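Local coordinates for protein nitrite oxidoreductase subunit A (Kuenenia stuttgartiensis, PDB 7B04) that is a molybdopterin oxidoreductase family subunit, similar to NarG, that binds a molybdenum atom, two MD1 groups and an iron-sulfur cluster, at residues 272-284 with 530-543. Numbering follows the deposited sequence.
With MO (molybdenum atom), chain C; MD1 (phosphoric acid 4-(2-amino-4-oxo-3,4,5,6,-tetrahydro-pteridin-6-yl)-2-hydroxy-3,4-dimercapto-but-3-en-yl ester guanylate ester), chain D.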
ATOM      1  N   TRP B 272     -13.726  16.835  -8.392  1.00 44.31           N
ATOM      2  CA  TRP B 272     -12.555  17.542  -7.874  1.00 35.80           C
ATOM      3  C   TRP B 272     -11.312  16.662  -7.883  1.00 39.71           C
ATOM      4  O   TRP B 272     -10.208  17.132  -8.178  1.00 48.54           O
ATOM      5  CB  TRP B 272     -12.837  18.051  -6.460  1.00 40.06           C
ATOM      6  CG  TRP B 272     -11.601  18.387  -5.687  1.00 42.08           C
ATOM      7  CD1 TRP B 272     -11.205  17.847  -4.500  1.00 39.27           C
ATOM      8  CD2 TRP B 272     -10.595  19.338  -6.051  1.00 40.69           C
ATOM      9  NE1 TRP B 272     -10.017  18.406  -4.098  1.00 34.02           N
ATOM     10  CE2 TRP B 272      -9.620  19.325  -5.033  1.00 38.25           C
ATOM     11  CE3 TRP B 272     -10.425  20.203  -7.136  1.00 42.05           C
ATOM     12  CZ2 TRP B 272      -8.493  20.141  -5.070  1.00 45.62           C
ATOM     13  CZ3 TRP B 272      -9.308  21.009  -7.170  1.00 40.73           C
ATOM     14  CH2 TRP B 272      -8.356  20.974  -6.144  1.00 35.13           C
ATOM     15  N   HIS B 273     -11.468  15.385  -7.550  1.00 40.60           N
ATOM     16  CA  HIS B 273     -10.338  14.468  -7.530  1.00 39.25           C
ATOM     17  C   HIS B 273      -9.954  13.961  -8.917  1.00 42.90           C
ATOM     18  O   HIS B 273      -8.981  13.211  -9.035  1.00 43.53           O
ATOM     19  CB  HIS B 273     -10.654  13.292  -6.601  1.00 37.10           C
ATOM     20  CG  HIS B 273     -10.730  13.669  -5.153  1.00 38.73           C
ATOM     21  ND1 HIS B 273     -11.310  12.856  -4.203  1.00 39.77           N
ATOM     22  CD2 HIS B 273     -10.297  14.769  -4.493  1.00 31.53           C
ATOM     23  CE1 HIS B 273     -11.239  13.443  -3.022  1.00 39.35           C
ATOM     24  NE2 HIS B 273     -10.624  14.602  -3.169  1.00 29.61           N
ATOM     25  N   GLY B 274     -10.662  14.368  -9.969  1.00 44.88           N
ATOM     26  CA  GLY B 274     -10.385  13.827 -11.284  1.00 44.45           C
ATOM     27  C   GLY B 274     -10.828  12.398 -11.468  1.00 49.69           C
ATOM     28  O   GLY B 274     -10.315  11.707 -12.352  1.00 52.04           O
ATOM     29  N   ASP B 275     -11.780  11.941 -10.658  1.00 48.05           N
ATOM     30  CA  ASP B 275     -12.167  10.541 -10.620  1.00 48.19           C
ATOM     31  C   ASP B 275     -13.281  10.189 -11.608  1.00 50.56           C
ATOM     32  O   ASP B 275     -13.377   9.025 -12.018  1.00 45.05           O
ATOM     33  CB  ASP B 275     -12.602  10.169  -9.199  1.00 48.11           C
ATOM     34  CG  ASP B 275     -11.442  10.125  -8.209  1.00 56.48           C
ATOM     35  OD1 ASP B 275     -10.293   9.865  -8.619  1.00 51.17           O
ATOM     36  OD2 ASP B 275     -11.698  10.341  -7.006  1.00 60.33           O
ATOM     37  N   GLN B 276     -14.123  11.144 -11.988  1.00 49.09           N
ATOM     38  CA  GLN B 276     -15.249  10.868 -12.916  1.00 44.04           C
ATOM     39  C   GLN B 276     -14.711  10.594 -14.312  1.00 44.87           C
ATOM     40  O   GLN B 276     -13.714  11.184 -14.636  1.00 49.72           O
ATOM     41  CB  GLN B 276     -16.182  12.080 -12.935  1.00 44.09           C
ATOM     42  CG  GLN B 276     -16.991  12.275 -14.208  1.00 46.78           C
ATOM     43  CD  GLN B 276     -18.420  12.729 -14.068  1.00 52.97           C
ATOM     44  OE1 GLN B 276     -19.334  11.934 -13.937  1.00 54.35           O
ATOM     45  NE2 GLN B 276     -18.629  14.024 -14.172  1.00 50.93           N
ATOM     46  N   ALA B 277     -15.301   9.682 -15.076  1.00 39.73           N
ATOM     47  CA  ALA B 277     -14.871   9.602 -16.480  1.00 42.87           C
ATOM     48  C   ALA B 277     -15.772  10.570 -17.254  1.00 47.17           C
ATOM     49  O   ALA B 277     -16.893  10.214 -17.526  1.00 48.92           O
ATOM     50  CB  ALA B 277     -15.034   8.200 -16.960  1.00 40.76           C
ATOM     51  N   PRO B 278     -15.285  11.725 -17.740  1.00 43.15           N
ATOM     52  CA  PRO B 278     -16.149  12.760 -18.335  1.00 39.51           C
ATOM     53  C   PRO B 278     -16.921  12.310 -19.563  1.00 38.01           C
ATOM     54  O   PRO B 278     -17.965  12.901 -19.868  1.00 44.66           O
ATOM     55  CB  PRO B 278     -15.155  13.874 -18.692  1.00 38.56           C
ATOM     56  CG  PRO B 278     -13.957  13.583 -17.805  1.00 41.27           C
ATOM     57  CD  PRO B 278     -13.864  12.113 -17.810  1.00 39.49           C
ATOM     58  N   GLY B 279     -16.446  11.287 -20.270  1.00 36.66           N
ATOM     59  CA  GLY B 279     -17.145  10.832 -21.463  1.00 41.84           C
ATOM     60  C   GLY B 279     -18.421  10.078 -21.166  1.00 45.70           C
ATOM     61  O   GLY B 279     -19.271   9.956 -22.050  1.00 49.99           O
ATOM     62  N   HIS B 280     -18.573   9.571 -19.941  1.00 42.87           N
ATOM     63  CA  HIS B 280     -19.742   8.759 -19.614  1.00 43.29           C
ATOM     64  C   HIS B 280     -21.066   9.514 -19.712  1.00 42.47           C
ATOM     65  O   HIS B 280     -22.022   8.946 -20.270  1.00 41.46           O
ATOM     66  CB  HIS B 280     -19.558   8.146 -18.222  1.00 46.41           C
ATOM     67  CG  HIS B 280     -18.593   7.004 -18.192  1.00 45.00           C
ATOM     68  ND1 HIS B 280     -18.294   6.310 -17.039  1.00 40.26           N
ATOM     69  CD2 HIS B 280     -17.857   6.436 -19.175  1.00 44.07           C
ATOM     70  CE1 HIS B 280     -17.420   5.359 -17.317  1.00 39.06           C
ATOM     71  NE2 HIS B 280     -17.137   5.416 -18.605  1.00 41.67           N
ATOM     72  N   PRO B 281     -21.210  10.750 -19.217  1.00 44.11           N
ATOM     73  CA  PRO B 281     -22.460  11.485 -19.477  1.00 43.78           C
ATOM     74  C   PRO B 281     -22.733  11.710 -20.953  1.00 42.47           C
ATOM     75  O   PRO B 281     -23.897  11.882 -21.334  1.00 45.52           O
ATOM     76  CB  PRO B 281     -22.254  12.813 -18.734  1.00 47.80           C
ATOM     77  CG  PRO B 281     -21.275  12.492 -17.668  1.00 48.59           C
ATOM     78  CD  PRO B 281     -20.344  11.484 -18.274  1.00 42.22           C
ATOM     79  N   PHE B 282     -21.699  11.715 -21.796  1.00 42.21           N
ATOM     80  CA  PHE B 282     -21.899  11.888 -23.230  1.00 45.27           C
ATOM     81  C   PHE B 282     -22.264  10.574 -23.910  1.00 44.05           C
ATOM     82  O   PHE B 282     -23.108  10.553 -24.812  1.00 46.07           O
ATOM     83  CB  PHE B 282     -20.641  12.477 -23.870  1.00 46.76           C
ATOM     84  CG  PHE B 282     -20.307  13.862 -23.395  1.00 46.06           C
ATOM     85  CD1 PHE B 282     -20.947  14.967 -23.930  1.00 46.56           C
ATOM     86  CD2 PHE B 282     -19.347  14.060 -22.417  1.00 45.20           C
ATOM     87  CE1 PHE B 282     -20.638  16.242 -23.496  1.00 45.18           C
ATOM     88  CE2 PHE B 282     -19.035  15.332 -21.977  1.00 39.19           C
ATOM     89  CZ  PHE B 282     -19.681  16.424 -22.518  1.00 43.86           C
ATOM     90  N   SER B 283     -21.641   9.469 -23.490  1.00 41.76           N
ATOM     91  CA  SER B 283     -21.818   8.203 -24.194  1.00 42.36           C
ATOM     92  C   SER B 283     -23.091   7.484 -23.761  1.00 40.37           C
ATOM     93  O   SER B 283     -23.829   6.966 -24.607  1.00 46.73           O
ATOM     94  CB  SER B 283     -20.599   7.307 -23.972  1.00 42.81           C
ATOM     95  OG  SER B 283     -19.432   7.890 -24.527  1.00 44.02           O
ATOM     96  N   HIS B 284     -23.367   7.438 -22.456  1.00 39.41           N
ATOM     97  CA  HIS B 284     -24.563   6.774 -21.956  1.00 38.11           C
ATOM     98  C   HIS B 284     -25.377   7.607 -20.975  1.00 38.22           C
ATOM     99  O   HIS B 284     -26.483   7.189 -20.618  1.00 43.90           O
ATOM    100  CB  HIS B 284     -24.204   5.436 -21.295  1.00 45.56           C
ATOM    101  CG  HIS B 284     -23.167   5.550 -20.223  1.00 47.91           C
ATOM    102  ND1 HIS B 284     -23.475   5.889 -18.923  1.00 50.87           N
ATOM    103  CD2 HIS B 284     -21.827   5.362 -20.256  1.00 36.20           C
ATOM    104  CE1 HIS B 284     -22.369   5.907 -18.202  1.00 48.66           C
ATOM    105  NE2 HIS B 284     -21.355   5.589 -18.986  1.00 37.21           N
ATOM    106  N   ASN B 530      -7.878   9.364 -17.156  1.00 39.95           N
ATOM    107  CA  ASN B 530      -8.843  10.381 -16.751  1.00 38.91           C
ATOM    108  C   ASN B 530      -8.190  11.637 -16.193  1.00 41.68           C
ATOM    109  O   ASN B 530      -8.873  12.658 -16.055  1.00 44.14           O
ATOM    110  CB  ASN B 530      -9.818   9.818 -15.716  1.00 34.57           C
ATOM    111  CG  ASN B 530     -10.953   9.039 -16.348  1.00 39.25           C
ATOM    112  OD1 ASN B 530     -11.324   9.280 -17.496  1.00 44.47           O
ATOM    113  ND2 ASN B 530     -11.519   8.105 -15.594  1.00 47.59           N
ATOM    114  N   HIS B 531      -6.897  11.596 -15.875  1.00 44.39           N
ATOM    115  CA  HIS B 531      -6.181  12.765 -15.382  1.00 44.27           C
ATOM    116  C   HIS B 531      -5.421  13.487 -16.491  1.00 46.26           C
ATOM    117  O   HIS B 531      -4.438  14.184 -16.220  1.00 49.72           O
ATOM    118  CB  HIS B 531      -5.236  12.365 -14.248  1.00 43.18           C
ATOM    119  CG  HIS B 531      -5.930  12.131 -12.941  1.00 44.50           C
ATOM    120  ND1 HIS B 531      -5.283  11.625 -11.834  1.00 48.34           N
ATOM    121  CD2 HIS B 531      -7.213  12.342 -12.562  1.00 45.16           C
ATOM    122  CE1 HIS B 531      -6.137  11.532 -10.831  1.00 40.47           C
ATOM    123  NE2 HIS B 531      -7.316  11.959 -11.247  1.00 39.95           N
ATOM    124  N   TYR B 532      -5.876  13.346 -17.736  1.00 44.49           N
ATOM    125  CA  TYR B 532      -5.410  14.155 -18.852  1.00 49.28           C
ATOM    126  C   TYR B 532      -6.573  14.966 -19.409  1.00 52.27           C
ATOM    127  O   TYR B 532      -7.743  14.605 -19.247  1.00 46.14           O
ATOM    128  CB  TYR B 532      -4.785  13.290 -19.953  1.00 45.94           C
ATOM    129  CG  TYR B 532      -3.473  12.653 -19.559  1.00 46.74           C
ATOM    130  CD1 TYR B 532      -2.293  13.387 -19.559  1.00 44.51           C
ATOM    131  CD2 TYR B 532      -3.414  11.318 -19.187  1.00 51.86           C
ATOM    132  CE1 TYR B 532      -1.091  12.806 -19.198  1.00 53.85           C
ATOM    133  CE2 TYR B 532      -2.219  10.731 -18.825  1.00 47.74           C
ATOM    134  CZ  TYR B 532      -1.062  11.477 -18.831  1.00 52.02           C
ATOM    135  OH  TYR B 532       0.126  10.885 -18.470  1.00 46.22           O
ATOM    136  N   PHE B 533      -6.226  16.071 -20.079  1.00 49.36           N
ATOM    137  CA  PHE B 533      -7.218  17.068 -20.480  1.00 46.63           C
ATOM    138  C   PHE B 533      -8.325  16.451 -21.322  1.00 45.31           C
ATOM    139  O   PHE B 533      -9.514  16.687 -21.077  1.00 44.80           O
ATOM    140  CB  PHE B 533      -6.537  18.202 -21.240  1.00 48.86           C
ATOM    141  CG  PHE B 533      -7.443  19.353 -21.556  1.00 46.88           C
ATOM    142  CD1 PHE B 533      -7.690  20.335 -20.612  1.00 41.33           C
ATOM    143  CD2 PHE B 533      -8.049  19.454 -22.798  1.00 44.02           C
ATOM    144  CE1 PHE B 533      -8.521  21.400 -20.903  1.00 41.59           C
ATOM    145  CE2 PHE B 533      -8.882  20.515 -23.093  1.00 36.38           C
ATOM    146  CZ  PHE B 533      -9.119  21.490 -22.145  1.00 40.68           C
ATOM    147  N   HIS B 534      -7.958  15.639 -22.306  1.00 44.98           N
ATOM    148  CA  HIS B 534      -8.931  15.104 -23.254  1.00 45.73           C
ATOM    149  C   HIS B 534      -9.450  13.750 -22.808  1.00 47.78           C
ATOM    150  O   HIS B 534      -9.748  12.868 -23.622  1.00 46.81           O
ATOM    151  CB  HIS B 534      -8.309  15.034 -24.647  1.00 44.52           C
ATOM    152  CG  HIS B 534      -8.008  16.379 -25.227  1.00 50.14           C
ATOM    153  ND1 HIS B 534      -8.994  17.236 -25.670  1.00 51.93           N
ATOM    154  CD2 HIS B 534      -6.835  17.026 -25.415  1.00 50.41           C
ATOM    155  CE1 HIS B 534      -8.438  18.348 -26.113  1.00 53.90           C
ATOM    156  NE2 HIS B 534      -7.129  18.247 -25.971  1.00 53.56           N
ATOM    157  N   ALA B 535      -9.524  13.557 -21.488  1.00 40.66           N
ATOM    158  CA  ALA B 535     -10.137  12.346 -20.943  1.00 41.06           C
ATOM    159  C   ALA B 535     -11.556  12.156 -21.475  1.00 46.89           C
ATOM    160  O   ALA B 535     -11.978  11.026 -21.759  1.00 45.47           O
ATOM    161  CB  ALA B 535     -10.127  12.398 -19.407  1.00 40.37           C
ATOM    162  N   THR B 536     -12.290  13.257 -21.637  1.00 47.80           N
ATOM    163  CA  THR B 536     -13.648  13.202 -22.177  1.00 41.05           C
ATOM    164  C   THR B 536     -13.693  12.465 -23.505  1.00 41.10           C
ATOM    165  O   THR B 536     -14.542  11.590 -23.716  1.00 41.30           O
ATOM    166  CB  THR B 536     -14.192  14.627 -22.363  1.00 38.19           C
ATOM    167  OG1 THR B 536     -14.108  15.347 -21.133  1.00 36.85           O
ATOM    168  CG2 THR B 536     -15.654  14.592 -22.812  1.00 36.95           C
ATOM    169  N   LEU B 537     -12.770  12.796 -24.398  1.00 41.81           N
ATOM    170  CA  LEU B 537     -12.675  12.099 -25.672  1.00 41.28           C
ATOM    171  C   LEU B 537     -12.237  10.657 -25.473  1.00 46.94           C
ATOM    172  O   LEU B 537     -12.748   9.742 -26.133  1.00 45.94           O
ATOM    173  CB  LEU B 537     -11.672  12.818 -26.577  1.00 42.60           C
ATOM    174  CG  LEU B 537     -12.106  14.115 -27.234  1.00 45.30           C
ATOM    175  CD1 LEU B 537     -10.852  14.857 -27.650  1.00 46.56           C
ATOM    176  CD2 LEU B 537     -12.998  13.818 -28.421  1.00 44.02           C
ATOM    177  N   MET B 538     -11.287  10.443 -24.565  1.00 49.43           N
ATOM    178  CA  MET B 538     -10.770   9.102 -24.310  1.00 45.92           C
ATOM    179  C   MET B 538     -11.866   8.168 -23.807  1.00 42.49           C
ATOM    180  O   MET B 538     -11.985   7.031 -24.270  1.00 38.90           O
ATOM    181  CB  MET B 538      -9.631   9.178 -23.293  1.00 42.40           C
ATOM    182  CG  MET B 538      -8.251   9.228 -23.908  1.00 40.78           C
ATOM    183  SD  MET B 538      -7.068   9.851 -22.689  1.00 42.60           S
ATOM    184  CE  MET B 538      -5.557   9.037 -23.172  1.00 48.30           C
ATOM    185  N   ASN B 539     -12.689   8.636 -22.867  1.00 45.20           N
ATOM    186  CA  ASN B 539     -13.742   7.778 -22.338  1.00 46.27           C
ATOM    187  C   ASN B 539     -14.774   7.467 -23.411  1.00 47.37           C
ATOM    188  O   ASN B 539     -15.256   6.332 -23.512  1.00 43.83           O
ATOM    189  CB  ASN B 539     -14.392   8.433 -21.124  1.00 42.06           C
ATOM    190  CG  ASN B 539     -13.395   8.734 -20.033  1.00 42.44           C
ATOM    191  OD1 ASN B 539     -13.187   9.885 -19.679  1.00 39.08           O
ATOM    192  ND2 ASN B 539     -12.765   7.696 -19.498  1.00 43.10           N
ATOM    193  N   ARG B 540     -15.125   8.465 -24.222  1.00 48.83           N
ATOM    194  CA  ARG B 540     -15.965   8.204 -25.383  1.00 46.49           C
ATOM    195  C   ARG B 540     -15.287   7.211 -26.317  1.00 45.08           C
ATOM    196  O   ARG B 540     -15.943   6.332 -26.888  1.00 46.10           O
ATOM    197  CB  ARG B 540     -16.272   9.511 -26.112  1.00 42.27           C
ATOM    198  CG  ARG B 540     -17.146  10.465 -25.323  1.00 41.42           C
ATOM    199  CD  ARG B 540     -17.183  11.830 -25.982  1.00 48.20           C
ATOM    200  NE  ARG B 540     -17.804  11.774 -27.302  1.00 52.16           N
ATOM    201  CZ  ARG B 540     -17.754  12.758 -28.192  1.00 45.56           C
ATOM    202  NH1 ARG B 540     -17.111  13.882 -27.906  1.00 36.91           N
ATOM    203  NH2 ARG B 540     -18.348  12.619 -29.369  1.00 52.71           N
ATOM    204  N   SER B 541     -13.968   7.339 -26.483  1.00 42.63           N
ATOM    205  CA  SER B 541     -13.220   6.396 -27.306  1.00 42.53           C
ATOM    206  C   SER B 541     -13.285   4.980 -26.743  1.00 44.50           C
ATOM    207  O   SER B 541     -13.198   4.008 -27.500  1.00 36.10           O
ATOM    208  CB  SER B 541     -11.769   6.862 -27.428  1.00 42.54           C
ATOM    209  OG  SER B 541     -10.959   5.897 -28.072  1.00 47.65           O
ATOM    210  N   TYR B 542     -13.428   4.844 -25.424  1.00 57.25           N
ATOM    211  CA  TYR B 542     -13.411   3.541 -24.771  1.00 44.56           C
ATOM    212  C   TYR B 542     -14.687   2.729 -24.974  1.00 40.01           C
ATOM    213  O   TYR B 542     -14.723   1.564 -24.563  1.00 43.34           O
ATOM    214  CB  TYR B 542     -13.145   3.721 -23.275  1.00 42.29           C
ATOM    215  CG  TYR B 542     -11.764   4.259 -22.977  1.00 37.38           C
ATOM    216  CD1 TYR B 542     -10.727   4.090 -23.884  1.00 40.32           C
ATOM    217  CD2 TYR B 542     -11.497   4.942 -21.797  1.00 42.27           C
ATOM    218  CE1 TYR B 542      -9.463   4.579 -23.623  1.00 47.06           C
ATOM    219  CE2 TYR B 542     -10.233   5.433 -21.527  1.00 40.32           C
ATOM    220  CZ  TYR B 542      -9.221   5.249 -22.446  1.00 43.58           C
ATOM    221  OH  TYR B 542      -7.960   5.734 -22.189  1.00 45.21           O
ATOM    222  N   TYR B 543     -15.726   3.295 -25.592  1.00 43.19           N
ATOM    223  CA  TYR B 543     -16.926   2.532 -25.914  1.00 38.70           C
ATOM    224  C   TYR B 543     -16.991   2.085 -27.368  1.00 40.52           C
ATOM    225  O   TYR B 543     -17.747   1.158 -27.677  1.00 41.59           O
ATOM    226  CB  TYR B 543     -18.197   3.334 -25.596  1.00 38.37           C
ATOM    227  CG  TYR B 543     -18.648   3.287 -24.147  1.00 42.35           C
ATOM    228  CD1 TYR B 543     -17.738   3.416 -23.107  1.00 50.57           C
ATOM    229  CD2 TYR B 543     -19.987   3.100 -23.821  1.00 48.11           C
ATOM    230  CE1 TYR B 543     -18.149   3.373 -21.784  1.00 46.52           C
ATOM    231  CE2 TYR B 543     -20.406   3.051 -22.502  1.00 45.50           C
ATOM    232  CZ  TYR B 543     -19.481   3.186 -21.488  1.00 46.85           C
ATOM    233  OH  TYR B 543     -19.882   3.140 -20.174  1.00 51.04           O
TER
HETATM  234 MO    MO C5803      -9.834   9.382  -6.581  1.00 45.20          MO
HETATM  235  PB  MD1 D5801      -8.520  13.062  -0.091  1.00 31.83           P
HETATM  236  O3B MD1 D5801      -7.481  11.930   0.494  1.00 39.43           O
HETATM  237  O1B MD1 D5801      -8.051  14.416   0.382  1.00 37.62           O
HETATM  238  O2B MD1 D5801      -9.900  12.795   0.458  1.00 32.62           O
HETATM  239  O3A MD1 D5801      -8.604  13.058  -1.742  1.00 35.76           O
HETATM  240  C10 MD1 D5801      -8.224  11.946  -2.500  1.00 36.96           C
HETATM  241  C11 MD1 D5801      -7.523  12.431  -3.803  1.00 28.71           C
HETATM  242  O11 MD1 D5801      -5.931  12.397  -3.587  1.00 37.73           O
HETATM  243  C12 MD1 D5801      -7.915  11.713  -4.857  1.00 29.53           C
HETATM  244  S12 MD1 D5801      -8.999  10.281  -4.587  1.00 35.08           S
HETATM  245  C13 MD1 D5801      -7.541  11.988  -6.344  1.00 34.02           C
HETATM  246  S13 MD1 D5801      -8.256  10.792  -7.510  1.00 41.75           S
HETATM  247  C14 MD1 D5801      -6.703  13.032  -6.916  1.00 34.34           C
HETATM  248  N15 MD1 D5801      -5.373  12.280  -7.397  1.00 36.38           N
HETATM  249  C16 MD1 D5801      -4.259  13.100  -7.671  1.00 37.04           C
HETATM  250  C15 MD1 D5801      -3.091  12.510  -8.377  1.00 35.49           C
HETATM  251  O14 MD1 D5801      -3.118  11.372  -8.706  1.00 40.56           O
HETATM  252  N17 MD1 D5801      -1.896  13.345  -8.670  1.00 32.40           N
HETATM  253  C17 MD1 D5801      -1.860  14.825  -8.234  1.00 32.67           C
HETATM  254  N16 MD1 D5801      -0.695  15.639  -8.525  1.00 39.15           N
HETATM  255  N18 MD1 D5801      -3.040  15.438  -7.520  1.00 30.24           N
HETATM  256  C20 MD1 D5801      -4.208  14.650  -7.228  1.00 35.47           C
HETATM  257  N8  MD1 D5801      -5.274  15.266  -6.555  1.00 34.49           N
HETATM  258  C7  MD1 D5801      -6.507  14.325  -6.169  1.00 32.64           C
HETATM  259  PA  MD1 D5801      -7.325  11.587   2.102  1.00 29.31           P
HETATM  260  O1A MD1 D5801      -6.864  10.163   2.294  1.00 40.43           O
HETATM  261  O2A MD1 D5801      -6.302  12.528   2.667  1.00 24.53           O
HETATM  262  O5' MD1 D5801      -8.698  11.847   2.970  1.00 41.24           O
HETATM  263  C5' MD1 D5801      -8.695  11.356   4.283  1.00 40.91           C
HETATM  264  C4' MD1 D5801      -8.348  12.496   5.301  1.00 31.61           C
HETATM  265  O4' MD1 D5801      -9.405  12.514   6.442  1.00 37.01           O
HETATM  266  C1' MD1 D5801      -8.709  11.834   7.659  1.00 37.38           C
HETATM  267  N9  MD1 D5801      -9.581  10.788   8.261  1.00 30.30           N
HETATM  268  C4  MD1 D5801     -10.699  11.159   8.862  1.00 24.11           C
HETATM  269  N3  MD1 D5801     -11.303  12.501   9.065  1.00 34.82           N
HETATM  270  C2  MD1 D5801     -12.570  12.619   9.775  1.00 33.21           C
HETATM  271  N2  MD1 D5801     -13.151  13.927   9.968  1.00 36.02           N
HETATM  272  N1  MD1 D5801     -13.246  11.452  10.280  1.00 26.23           N
HETATM  273  C6  MD1 D5801     -12.659  10.165  10.080  1.00 34.93           C
HETATM  274  O6  MD1 D5801     -13.209   9.201  10.494  1.00 35.33           O
HETATM  275  C5  MD1 D5801     -11.324  10.044   9.333  1.00 28.57           C
HETATM  276  N7  MD1 D5801     -10.570   8.998   9.012  1.00 33.95           N
HETATM  277  C8  MD1 D5801      -9.483   9.448   8.346  1.00 39.82           C
HETATM  278  C2' MD1 D5801      -7.630  11.331   7.208  1.00 38.23           C
HETATM  279  O2' MD1 D5801      -6.578  11.411   8.215  1.00 30.80           O
HETATM  280  C3' MD1 D5801      -7.238  12.253   5.889  1.00 38.58           C
HETATM  281  O3' MD1 D5801      -6.611  13.490   6.340  1.00 28.79           O
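His531 reaches across to segment 272-284 with one corner of its imidazole: NE2 donates a bent hydrogen bond of 3.0 Å to His273 O (138° at the hydrogen), although the place of that carbonyl is not certain. The neighbouring carbon CD2 lies against Gly274, whose O sits at the edge of the ring, near its plane. CE1, next to NE2 in the ring, comes to 3.6 Å from N15 of MD1, so one ring spans protein loop and MD1. The ring end of His273 leads away from 530-543, and one face lies against MD1, with C10 3.4 Å above the plane. Two residues further on, Asp275 binds the molybdenum through both carboxylate oxygens, OD1 and OD2 each at 2.1 Å. The MD1 sulfurs S12 and S13 also bind the metal, and two further atoms, from neither segment nor this MD1, complete the site.

Away from the metal, the turn from Ala277 to His280 settles on helix 535-541. Pro278 crosses Thr536 and Asn539 with its ring, and Gly279 CA comes to 4.3 Å from Thr536 CA. Thr536 holds CG2 anti to its N, which sends that methyl to Phe282 CE2 at 3.6 Å; its OG1 is bonded to His1068. Arg540 lays its CG along Ser283 OG while its guanidinium goes on to the carbonyls of Glu842 and Asn843.

At the far end, the hydroxyl end of Tyr543 meets both His280 and His284, the three forming an aromatic cluster. Its ring is inclined at 58° to His280 but only 20° from parallel to His284, slid so far that the two barely overlap. Ser283 CB sits over one face of the Tyr543 ring, toward its rim. This buried join of an aspartate-bearing loop to a histidine beside MD1 is part of the molybdenum site of this molybdopterin oxidoreductase.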